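Local coordinates for glutathione S-transferase enzyme with thioredoxin-like domain (Xenorhabdus nematophila, PDB 4L8E), which binds glutathione, two molecules per subunit, and probably transfers it to electrophilic substrates as a member of the glutathione S-transferase family, at residues 115-118 / 119-122; 155-158 / 159-163; 170-173 / 174-178. One frame throughout, in Å; residues are numbered along the deposited sequence.

Interaction 1 (115-118 / 119-122); sequences SKDT and RERT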
loop_
_atom_site.group_PDB
_atom_site.type_symbol
_atom_site.label_atom_id
_atom_site.label_comp_id
_atom_site.label_asym_id
_atom_site.label_seq_id
_atom_site.Cartn_x
_atom_site.Cartn_y
_atom_site.Cartn_z
ATOM N N SER A 115 9.318 2.446 -15.459
ATOM C CA SER A 115 9.521 3.331 -16.573
ATOM C C SER A 115 9.839 4.752 -16.110
ATOM O O SER A 115 9.409 5.160 -15.026
ATOM C CB SER A 115 8.267 3.340 -17.433
ATOM O OG SER A 115 8.427 4.234 -18.518
ATOM N N LYS A 116 10.557 5.498 -16.961
ATOM C CA LYS A 116 10.784 6.927 -16.724
ATOM C C LYS A 116 9.745 7.792 -17.459
ATOM O O LYS A 116 9.655 8.993 -17.223
ATOM C CB LYS A 116 12.189 7.321 -17.172
ATOM C CG LYS A 116 13.251 6.309 -16.762
ATOM C CD LYS A 116 14.095 6.777 -15.597
ATOM C CE LYS A 116 15.275 5.835 -15.391
ATOM N NZ LYS A 116 16.444 6.501 -14.741
ATOM N N ASP A 117 8.961 7.171 -18.336
ATOM C CA ASP A 117 7.856 7.859 -19.047
ATOM C C ASP A 117 6.679 8.033 -18.087
ATOM O O ASP A 117 6.216 7.068 -17.508
ATOM C CB ASP A 117 7.426 7.022 -20.260
ATOM C CG ASP A 117 6.148 7.541 -20.931
ATOM O OD1 ASP A 117 6.242 8.536 -21.669
ATOM O OD2 ASP A 117 5.056 6.935 -20.754
ATOM N N THR A 118 6.190 9.258 -17.926
ATOM C CA THR A 118 5.150 9.526 -16.931
ATOM C C THR A 118 3.931 8.608 -17.049
ATOM O O THR A 118 3.468 8.064 -16.032
ATOM C CB THR A 118 4.703 10.994 -16.951
ATOM O OG1 THR A 118 5.808 11.820 -16.569
ATOM C CG2 THR A 118 3.582 11.213 -15.949
ATOM N N ARG A 119 3.429 8.397 -18.263
ATOM C CA ARG A 119 2.243 7.537 -18.408
ATOM C C ARG A 119 2.500 6.108 -18.015
ATOM O O ARG A 119 1.741 5.532 -17.250
ATOM C CB ARG A 119 1.694 7.545 -19.842
ATOM C CG ARG A 119 0.717 8.598 -20.087
ATOM C CD ARG A 119 0.249 8.684 -21.548
ATOM N NE ARG A 119 -0.421 9.958 -21.701
ATOM C CZ ARG A 119 0.212 11.120 -21.820
ATOM N NH1 ARG A 119 1.548 11.178 -21.858
ATOM N NH2 ARG A 119 -0.482 12.228 -21.916
ATOM N N GLU A 120 3.557 5.510 -18.558
ATOM C CA GLU A 120 3.855 4.107 -18.243
ATOM C C GLU A 120 4.183 3.922 -16.788
ATOM O O GLU A 120 3.761 2.952 -16.169
ATOM C CB GLU A 120 5.041 3.612 -19.061
ATOM C CG GLU A 120 4.774 3.497 -20.528
ATOM C CD GLU A 120 6.014 3.085 -21.316
ATOM O OE1 GLU A 120 7.072 2.808 -20.694
ATOM O OE2 GLU A 120 5.917 3.039 -22.562
ATOM N N ARG A 121 4.961 4.854 -16.247
ATOM C CA ARG A 121 5.353 4.818 -14.850
ATOM C C ARG A 121 4.145 4.868 -13.921
ATOM O O ARG A 121 4.073 4.138 -12.924
ATOM C CB ARG A 121 6.253 6.013 -14.553
ATOM C CG ARG A 121 6.840 6.049 -13.163
ATOM C CD ARG A 121 7.623 7.363 -13.000
ATOM N NE ARG A 121 8.287 7.465 -11.705
ATOM C CZ ARG A 121 9.500 6.994 -11.453
ATOM N NH1 ARG A 121 10.179 6.374 -12.411
ATOM N NH2 ARG A 121 10.030 7.148 -10.236
ATOM N N THR A 122 3.215 5.751 -14.252
ATOM C CA THR A 122 2.051 5.963 -13.406
ATOM C C THR A 122 1.204 4.694 -13.402
ATOM O O THR A 122 0.693 4.297 -12.366
ATOM C CB THR A 122 1.265 7.171 -13.847
ATOM O OG1 THR A 122 2.087 8.336 -13.722
ATOM C CG2 THR A 122 0.006 7.357 -12.989
HETATM O O HOH W 1 4.072 9.829 -20.778
#

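Interaction 2 (155-158 / 159-163); sequences YAIK and RYTEE. With GSH (glutathione), chain B.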
loop_
_atom_site.group_PDB
_atom_site.type_symbol
_atom_site.label_atom_id
_atom_site.label_comp_id
_atom_site.label_asym_id
_atom_site.label_seq_id
_atom_site.Cartn_x
_atom_site.Cartn_y
_atom_site.Cartn_z
ATOM N N TYR A 155 -17.654 -16.406 9.286
ATOM C CA TYR A 155 -17.782 -15.089 8.643
ATOM C C TYR A 155 -16.463 -14.615 8.039
ATOM O O TYR A 155 -16.424 -14.104 6.904
ATOM C CB TYR A 155 -18.326 -14.049 9.616
ATOM C CG TYR A 155 -19.816 -14.156 9.856
ATOM C CD1 TYR A 155 -20.718 -13.825 8.851
ATOM C CD2 TYR A 155 -20.317 -14.570 11.077
ATOM C CE1 TYR A 155 -22.096 -13.910 9.062
ATOM C CE2 TYR A 155 -21.685 -14.660 11.298
ATOM C CZ TYR A 155 -22.562 -14.324 10.281
ATOM O OH TYR A 155 -23.922 -14.418 10.483
ATOM N N ALA A 156 -15.371 -14.796 8.777
ATOM C CA ALA A 156 -14.068 -14.336 8.322
ATOM C C ALA A 156 -13.605 -15.119 7.101
ATOM O O ALA A 156 -13.092 -14.547 6.150
ATOM C CB ALA A 156 -13.017 -14.478 9.459
ATOM N N ILE A 157 -13.774 -16.432 7.126
ATOM C CA ILE A 157 -13.261 -17.214 6.006
ATOM C C ILE A 157 -14.065 -16.889 4.746
ATOM O O ILE A 157 -13.494 -16.744 3.671
ATOM C CB ILE A 157 -13.204 -18.747 6.304
ATOM C CG1 ILE A 157 -12.940 -19.526 5.017
ATOM C CG2 ILE A 157 -14.476 -19.227 6.869
ATOM C CD1 ILE A 157 -12.368 -20.895 5.250
ATOM N N LYS A 158 -15.380 -16.726 4.884
ATOM C CA LYS A 158 -16.206 -16.349 3.736
ATOM C C LYS A 158 -15.786 -14.993 3.174
ATOM O O LYS A 158 -15.587 -14.833 1.955
ATOM C CB LYS A 158 -17.690 -16.323 4.113
ATOM C CG LYS A 158 -18.597 -15.970 2.943
ATOM C CD LYS A 158 -20.049 -15.891 3.375
ATOM C CE LYS A 158 -20.988 -15.742 2.183
ATOM N NZ LYS A 158 -21.168 -17.024 1.440
ATOM N N ARG A 159 -15.607 -14.014 4.058
ATOM C CA ARG A 159 -15.196 -12.671 3.635
ATOM C C ARG A 159 -13.892 -12.711 2.838
ATOM O O ARG A 159 -13.810 -12.181 1.720
ATOM C CB ARG A 159 -15.005 -11.781 4.855
ATOM C CG ARG A 159 -14.415 -10.406 4.559
ATOM C CD ARG A 159 -14.477 -9.513 5.797
ATOM N NE ARG A 159 -13.822 -8.210 5.627
ATOM C CZ ARG A 159 -14.358 -7.158 5.005
ATOM N NH1 ARG A 159 -15.580 -7.222 4.457
ATOM N NH2 ARG A 159 -13.686 -6.012 4.948
ATOM N N TYR A 160 -12.862 -13.323 3.411
ATOM C CA TYR A 160 -11.548 -13.260 2.766
ATOM C C TYR A 160 -11.408 -14.195 1.554
ATOM O O TYR A 160 -10.630 -13.907 0.628
ATOM C CB TYR A 160 -10.411 -13.375 3.802
ATOM C CG TYR A 160 -10.495 -12.215 4.780
ATOM C CD1 TYR A 160 -10.329 -10.911 4.330
ATOM C CD2 TYR A 160 -10.831 -12.408 6.107
ATOM C CE1 TYR A 160 -10.459 -9.837 5.193
ATOM C CE2 TYR A 160 -10.974 -11.338 6.987
ATOM C CZ TYR A 160 -10.782 -10.047 6.518
ATOM O OH TYR A 160 -10.946 -8.959 7.355
ATOM N N THR A 161 -12.155 -15.292 1.554
ATOM C CA THR A 161 -12.274 -16.140 0.367
ATOM C C THR A 161 -12.897 -15.353 -0.803
ATOM O O THR A 161 -12.327 -15.321 -1.891
ATOM C CB THR A 161 -13.110 -17.405 0.639
ATOM O OG1 THR A 161 -12.474 -18.193 1.652
ATOM C CG2 THR A 161 -13.266 -18.238 -0.628
ATOM N N GLU A 162 -14.053 -14.719 -0.578
ATOM C CA GLU A 162 -14.727 -13.920 -1.613
ATOM C C GLU A 162 -13.873 -12.750 -2.086
ATOM O O GLU A 162 -13.836 -12.434 -3.277
ATOM C CB GLU A 162 -16.097 -13.435 -1.120
ATOM C CG GLU A 162 -17.109 -14.559 -1.049
ATOM C CD GLU A 162 -18.423 -14.126 -0.461
ATOM O OE1 GLU A 162 -18.580 -12.922 -0.164
ATOM O OE2 GLU A 162 -19.292 -14.999 -0.288
ATOM N N GLU A 163 -13.175 -12.102 -1.160
ATOM C CA GLU A 163 -12.299 -10.990 -1.531
ATOM C C GLU A 163 -11.102 -11.478 -2.334
ATOM O O GLU A 163 -10.694 -10.824 -3.283
ATOM C CB GLU A 163 -11.860 -10.213 -0.282
ATOM C CG GLU A 163 -10.832 -9.088 -0.522
ATOM C CD GLU A 163 -11.302 -7.980 -1.449
ATOM O OE1 GLU A 163 -12.532 -7.854 -1.745
ATOM O OE2 GLU A 163 -10.413 -7.212 -1.892
HETATM N N1 GSH B . -16.234 -3.955 0.346
HETATM C CA1 GSH B . -15.727 -3.203 1.432
HETATM C C1 GSH B . -15.693 -4.074 2.657
HETATM O O11 GSH B . -16.491 -5.058 2.762
HETATM O O12 GSH B . -14.876 -3.810 3.596
HETATM C CB1 GSH B . -16.620 -2.048 1.674
HETATM C CG1 GSH B . -16.175 -1.180 2.834
HETATM C CD1 GSH B . -15.010 -0.288 2.453
HETATM O OE1 GSH B . -14.809 0.019 1.298
HETATM N N2 GSH B . -14.136 0.171 3.514
HETATM C CA2 GSH B . -13.024 1.018 3.234
HETATM C C2 GSH B . -11.763 0.268 3.635
HETATM O O2 GSH B . -11.716 -0.527 4.587
HETATM C CB2 GSH B . -13.088 2.287 4.001
HETATM S SG2 GSH B . -14.463 3.304 3.441
HETATM N N3 GSH B . -10.582 0.461 2.867
HETATM C CA3 GSH B . -9.392 -0.260 3.249
HETATM C C3 GSH B . -8.202 0.515 2.849
HETATM O O31 GSH B . -8.271 1.769 2.781
HETATM O O32 GSH B . -7.137 -0.110 2.579
#

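Interaction 3 (170-173 / 174-178); sequences VLNT and QLEKT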
loop_
_atom_site.group_PDB
_atom_site.type_symbol
_atom_site.label_atom_id
_atom_site.label_comp_id
_atom_site.label_asym_id
_atom_site.label_seq_id
_atom_site.Cartn_x
_atom_site.Cartn_y
_atom_site.Cartn_z
ATOM N N VAL A 170 -9.784 -9.159 -10.717
ATOM C CA VAL A 170 -9.217 -7.870 -11.123
ATOM C C VAL A 170 -7.880 -8.112 -11.836
ATOM O O VAL A 170 -7.603 -7.536 -12.895
ATOM C CB VAL A 170 -9.052 -6.944 -9.900
ATOM C CG1 VAL A 170 -8.166 -5.735 -10.230
ATOM C CG2 VAL A 170 -10.431 -6.456 -9.397
ATOM N N LEU A 171 -7.038 -8.924 -11.218
ATOM C CA LEU A 171 -5.733 -9.222 -11.791
ATOM C C LEU A 171 -5.875 -9.859 -13.173
ATOM O O LEU A 171 -5.215 -9.452 -14.155
ATOM C CB LEU A 171 -4.958 -10.126 -10.828
ATOM C CG LEU A 171 -3.544 -10.545 -11.240
ATOM C CD1 LEU A 171 -2.677 -9.319 -11.346
ATOM C CD2 LEU A 171 -2.981 -11.553 -10.269
ATOM N N ASN A 172 -6.751 -10.844 -13.276
ATOM C CA ASN A 172 -6.927 -11.558 -14.534
ATOM C C ASN A 172 -7.438 -10.616 -15.626
ATOM O O ASN A 172 -7.020 -10.684 -16.779
ATOM C CB ASN A 172 -7.928 -12.686 -14.352
ATOM C CG ASN A 172 -7.965 -13.618 -15.525
ATOM O OD1 ASN A 172 -7.081 -14.466 -15.686
ATOM N ND2 ASN A 172 -9.018 -13.506 -16.346
ATOM N N THR A 173 -8.376 -9.759 -15.252
ATOM C CA THR A 173 -8.946 -8.806 -16.200
ATOM C C THR A 173 -7.851 -7.900 -16.778
ATOM O O THR A 173 -7.829 -7.650 -17.980
ATOM C CB THR A 173 -10.098 -8.025 -15.549
ATOM O OG1 THR A 173 -11.188 -8.927 -15.340
ATOM C CG2 THR A 173 -10.567 -6.881 -16.432
ATOM N N GLN A 174 -6.938 -7.416 -15.939
ATOM C CA GLN A 174 -5.862 -6.585 -16.457
ATOM C C GLN A 174 -4.901 -7.381 -17.338
ATOM O O GLN A 174 -4.440 -6.880 -18.368
ATOM C CB GLN A 174 -5.119 -5.887 -15.320
ATOM C CG GLN A 174 -4.024 -4.927 -15.791
ATOM C CD GLN A 174 -4.533 -3.848 -16.730
ATOM O OE1 GLN A 174 -5.498 -3.172 -16.424
ATOM N NE2 GLN A 174 -3.879 -3.686 -17.886
ATOM N N LEU A 175 -4.591 -8.612 -16.937
ATOM C CA LEU A 175 -3.595 -9.404 -17.663
ATOM C C LEU A 175 -4.164 -9.944 -18.990
ATOM O O LEU A 175 -3.419 -10.452 -19.849
ATOM C CB LEU A 175 -3.043 -10.529 -16.764
ATOM C CG LEU A 175 -2.181 -10.037 -15.586
ATOM C CD1 LEU A 175 -1.896 -11.196 -14.648
ATOM C CD2 LEU A 175 -0.891 -9.423 -16.094
ATOM N N GLU A 176 -5.487 -9.859 -19.167
ATOM C CA GLU A 176 -6.098 -10.093 -20.474
ATOM C C GLU A 176 -5.810 -8.963 -21.439
ATOM O O GLU A 176 -5.905 -9.140 -22.655
ATOM C CB GLU A 176 -7.616 -10.230 -20.343
ATOM C CG GLU A 176 -8.060 -11.538 -19.733
ATOM C CD GLU A 176 -9.572 -11.593 -19.528
ATOM O OE1 GLU A 176 -10.095 -12.699 -19.307
ATOM O OE2 GLU A 176 -10.218 -10.523 -19.579
ATOM N N LYS A 177 -5.488 -7.792 -20.911
ATOM C CA LYS A 177 -5.376 -6.596 -21.736
ATOM C C LYS A 177 -3.933 -6.296 -22.088
ATOM O O LYS A 177 -3.646 -5.832 -23.180
ATOM C CB LYS A 177 -5.939 -5.387 -21.002
ATOM C CG LYS A 177 -7.405 -5.485 -20.708
ATOM C CD LYS A 177 -7.909 -4.223 -20.034
ATOM C CE LYS A 177 -9.348 -4.387 -19.617
ATOM N NZ LYS A 177 -9.948 -3.064 -19.356
ATOM N N THR A 178 -3.049 -6.540 -21.135
ATOM C CA THR A 178 -1.631 -6.233 -21.270
ATOM C C THR A 178 -0.795 -7.429 -20.836
ATOM O O THR A 178 -1.170 -8.151 -19.923
ATOM C CB THR A 178 -1.229 -4.993 -20.399
ATOM O OG1 THR A 178 -1.596 -5.191 -19.026
ATOM C CG2 THR A 178 -1.902 -3.714 -20.888
HETATM O O HOH W 2 -9.947 -7.809 -19.752
#

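Interaction 1 (115-118 / 119-122)
D117 O accepts from R121 N at 2.8 Å and T118 O from T122 N, the first backbone bonds of helix 118-145, where the loop after helix 99-110 turns into the helix. D117 is its N-cap: OD2 accepts from E120 N at 3.0 Å, from the anti side of the carboxylate and 23° out of its plane. The carboxylate gets there because CG lies anti to the backbone N (chi1 171°), folded beside its own carbonyl carbon. Its other oxygen, OD1, accepts from a water that in turn takes the N-H of R119, so the cap serves a second amide of the first turn indirectly. An ST turn precedes the cap, with S115 OG accepting from D117 N at 3.0 Å. The same hydroxyl donates to E120 OE1 at 2.9 Å, meeting it on the anti side, well out of the carboxylate plane, and so joins the turn to the first helical turn. S115 O is gripped separately by R121, whose extended chain runs past this oxygen and brings NH1 to 3.0 Å in the guanidinium plane; NH2 of the same group bonds N108 on helix 99-110. T122 OG1 donates to T118 O at 2.7 Å, from the opposite face of the carbonyl to T122 N. R119 NH1 makes a weak bond to the water on D117, while its NH2 bonds the carbonyl oxygens of G90 and E92 of the second subunit.

Interaction 2 (155-158 / 159-163)
R159 N donates to Y155 O, Y160 N to A156 O and E162 N to K158 O, each at 3.0 Å, in the regular i to i+4 pattern of helix 154-175. I157 O has two donors from one residue: T161 N at 2.9 Å and T161 OG1 at 2.7 Å, arriving from opposite faces of the carbonyl, the hydroxyl well above its plane. With OG1 anti to the carbonyl carbon (chi1 -61°), the threonine turns its hydroxyl back along the helix, where it also lies against I157 CG1. One residue along, K158 and E162 form a salt bridge, NZ to OE2 at 3.3 Å, in which the bend at chi4 (76°) turns NZ toward E162 OE2, while CE already lies close to that oxygen. Y160 takes the buried side of the helix, next to M138 and Q141 of helix 118-145. R159 CG sits 4.0 Å above the centre of the Y160 ring, and Y160 OH is hydrogen-bonded to Q141 OE1 of the second subunit. That amide oxygen also accepts from R159 NH2. The extended R159 chain presents its guanidinium edge to a carboxylate of glutathione, NH1 to O11 at 2.9 Å and NH2 to O12 at 2.8 Å, the latter bond almost straight at 178°. This glutathione is also bonded by N38 of the second subunit, so its site draws on both chains of the dimer. The paired bonds would fix the carboxylate at the guanidinium edge, limiting its rotation, and the arginine's positive charge probably balances the ligand's negative one beside the subunit interface.

Interaction 3 (170-173 / 174-178)
V170 O accepts from Q174 N at 3.1 Å, while the valine side chain packs on W127 and W130 of helix 118-145 and on P75 of the second subunit. L171 follows, its O bonded to L175 N at 3.0 Å and its CG 3.8 Å from L175 CD1. These two leucines slant across one another on the side facing helix 211-221, where V213 touches L171 and W216 touches L175. N172 O receives E176 N at 3.0 Å. The asparagine's CG stands anti to its own N (chi1 -169°), a setting from which OD1 accepts from the amide of V213, fastening this helix to the start of helix 211-221. On the same residue ND2 lies 3.3 Å from E176 OE1, the amide and carboxylate planes turned 67° apart. T173 ends the segment. Its OG1 bonds K169 O one turn back, its O takes a weak bond from E176 N, and a water donates to both that O and E176 OE2, tying the carboxylate to the backbone. Further on, Q174 O accepts from both K177 N and T178 N, and Q174 NE2 donates to T178 OG1 at 3.0 Å, with the hydroxyl in the amide plane. This is a helix C-terminus turning into a loop, packed against neighbouring helices within the all-helical C-terminal domain of the glutathione transferase fold.

Overall arrangement
All three are local contacts on, or leading into, two successive helices of the helical domain. Interaction 1 starts helix 118-145, interaction 2 occupies the early turns of helix 154-175, and interaction 3 lies at the far end of that second helix. None touches another: nearest atoms are about 8 Å apart between interactions 2 and 3, about 10 Å between 1 and 3, and about 19 Å between 1 and 2. Only interaction 2 binds glutathione directly, through R159; the side chain of V170 in interaction 3 is about 10 Å from a bound glutathione, and that of T122 in interaction 1 about 13 Å. Each also reaches the second subunit, interaction 3 through V170 alone.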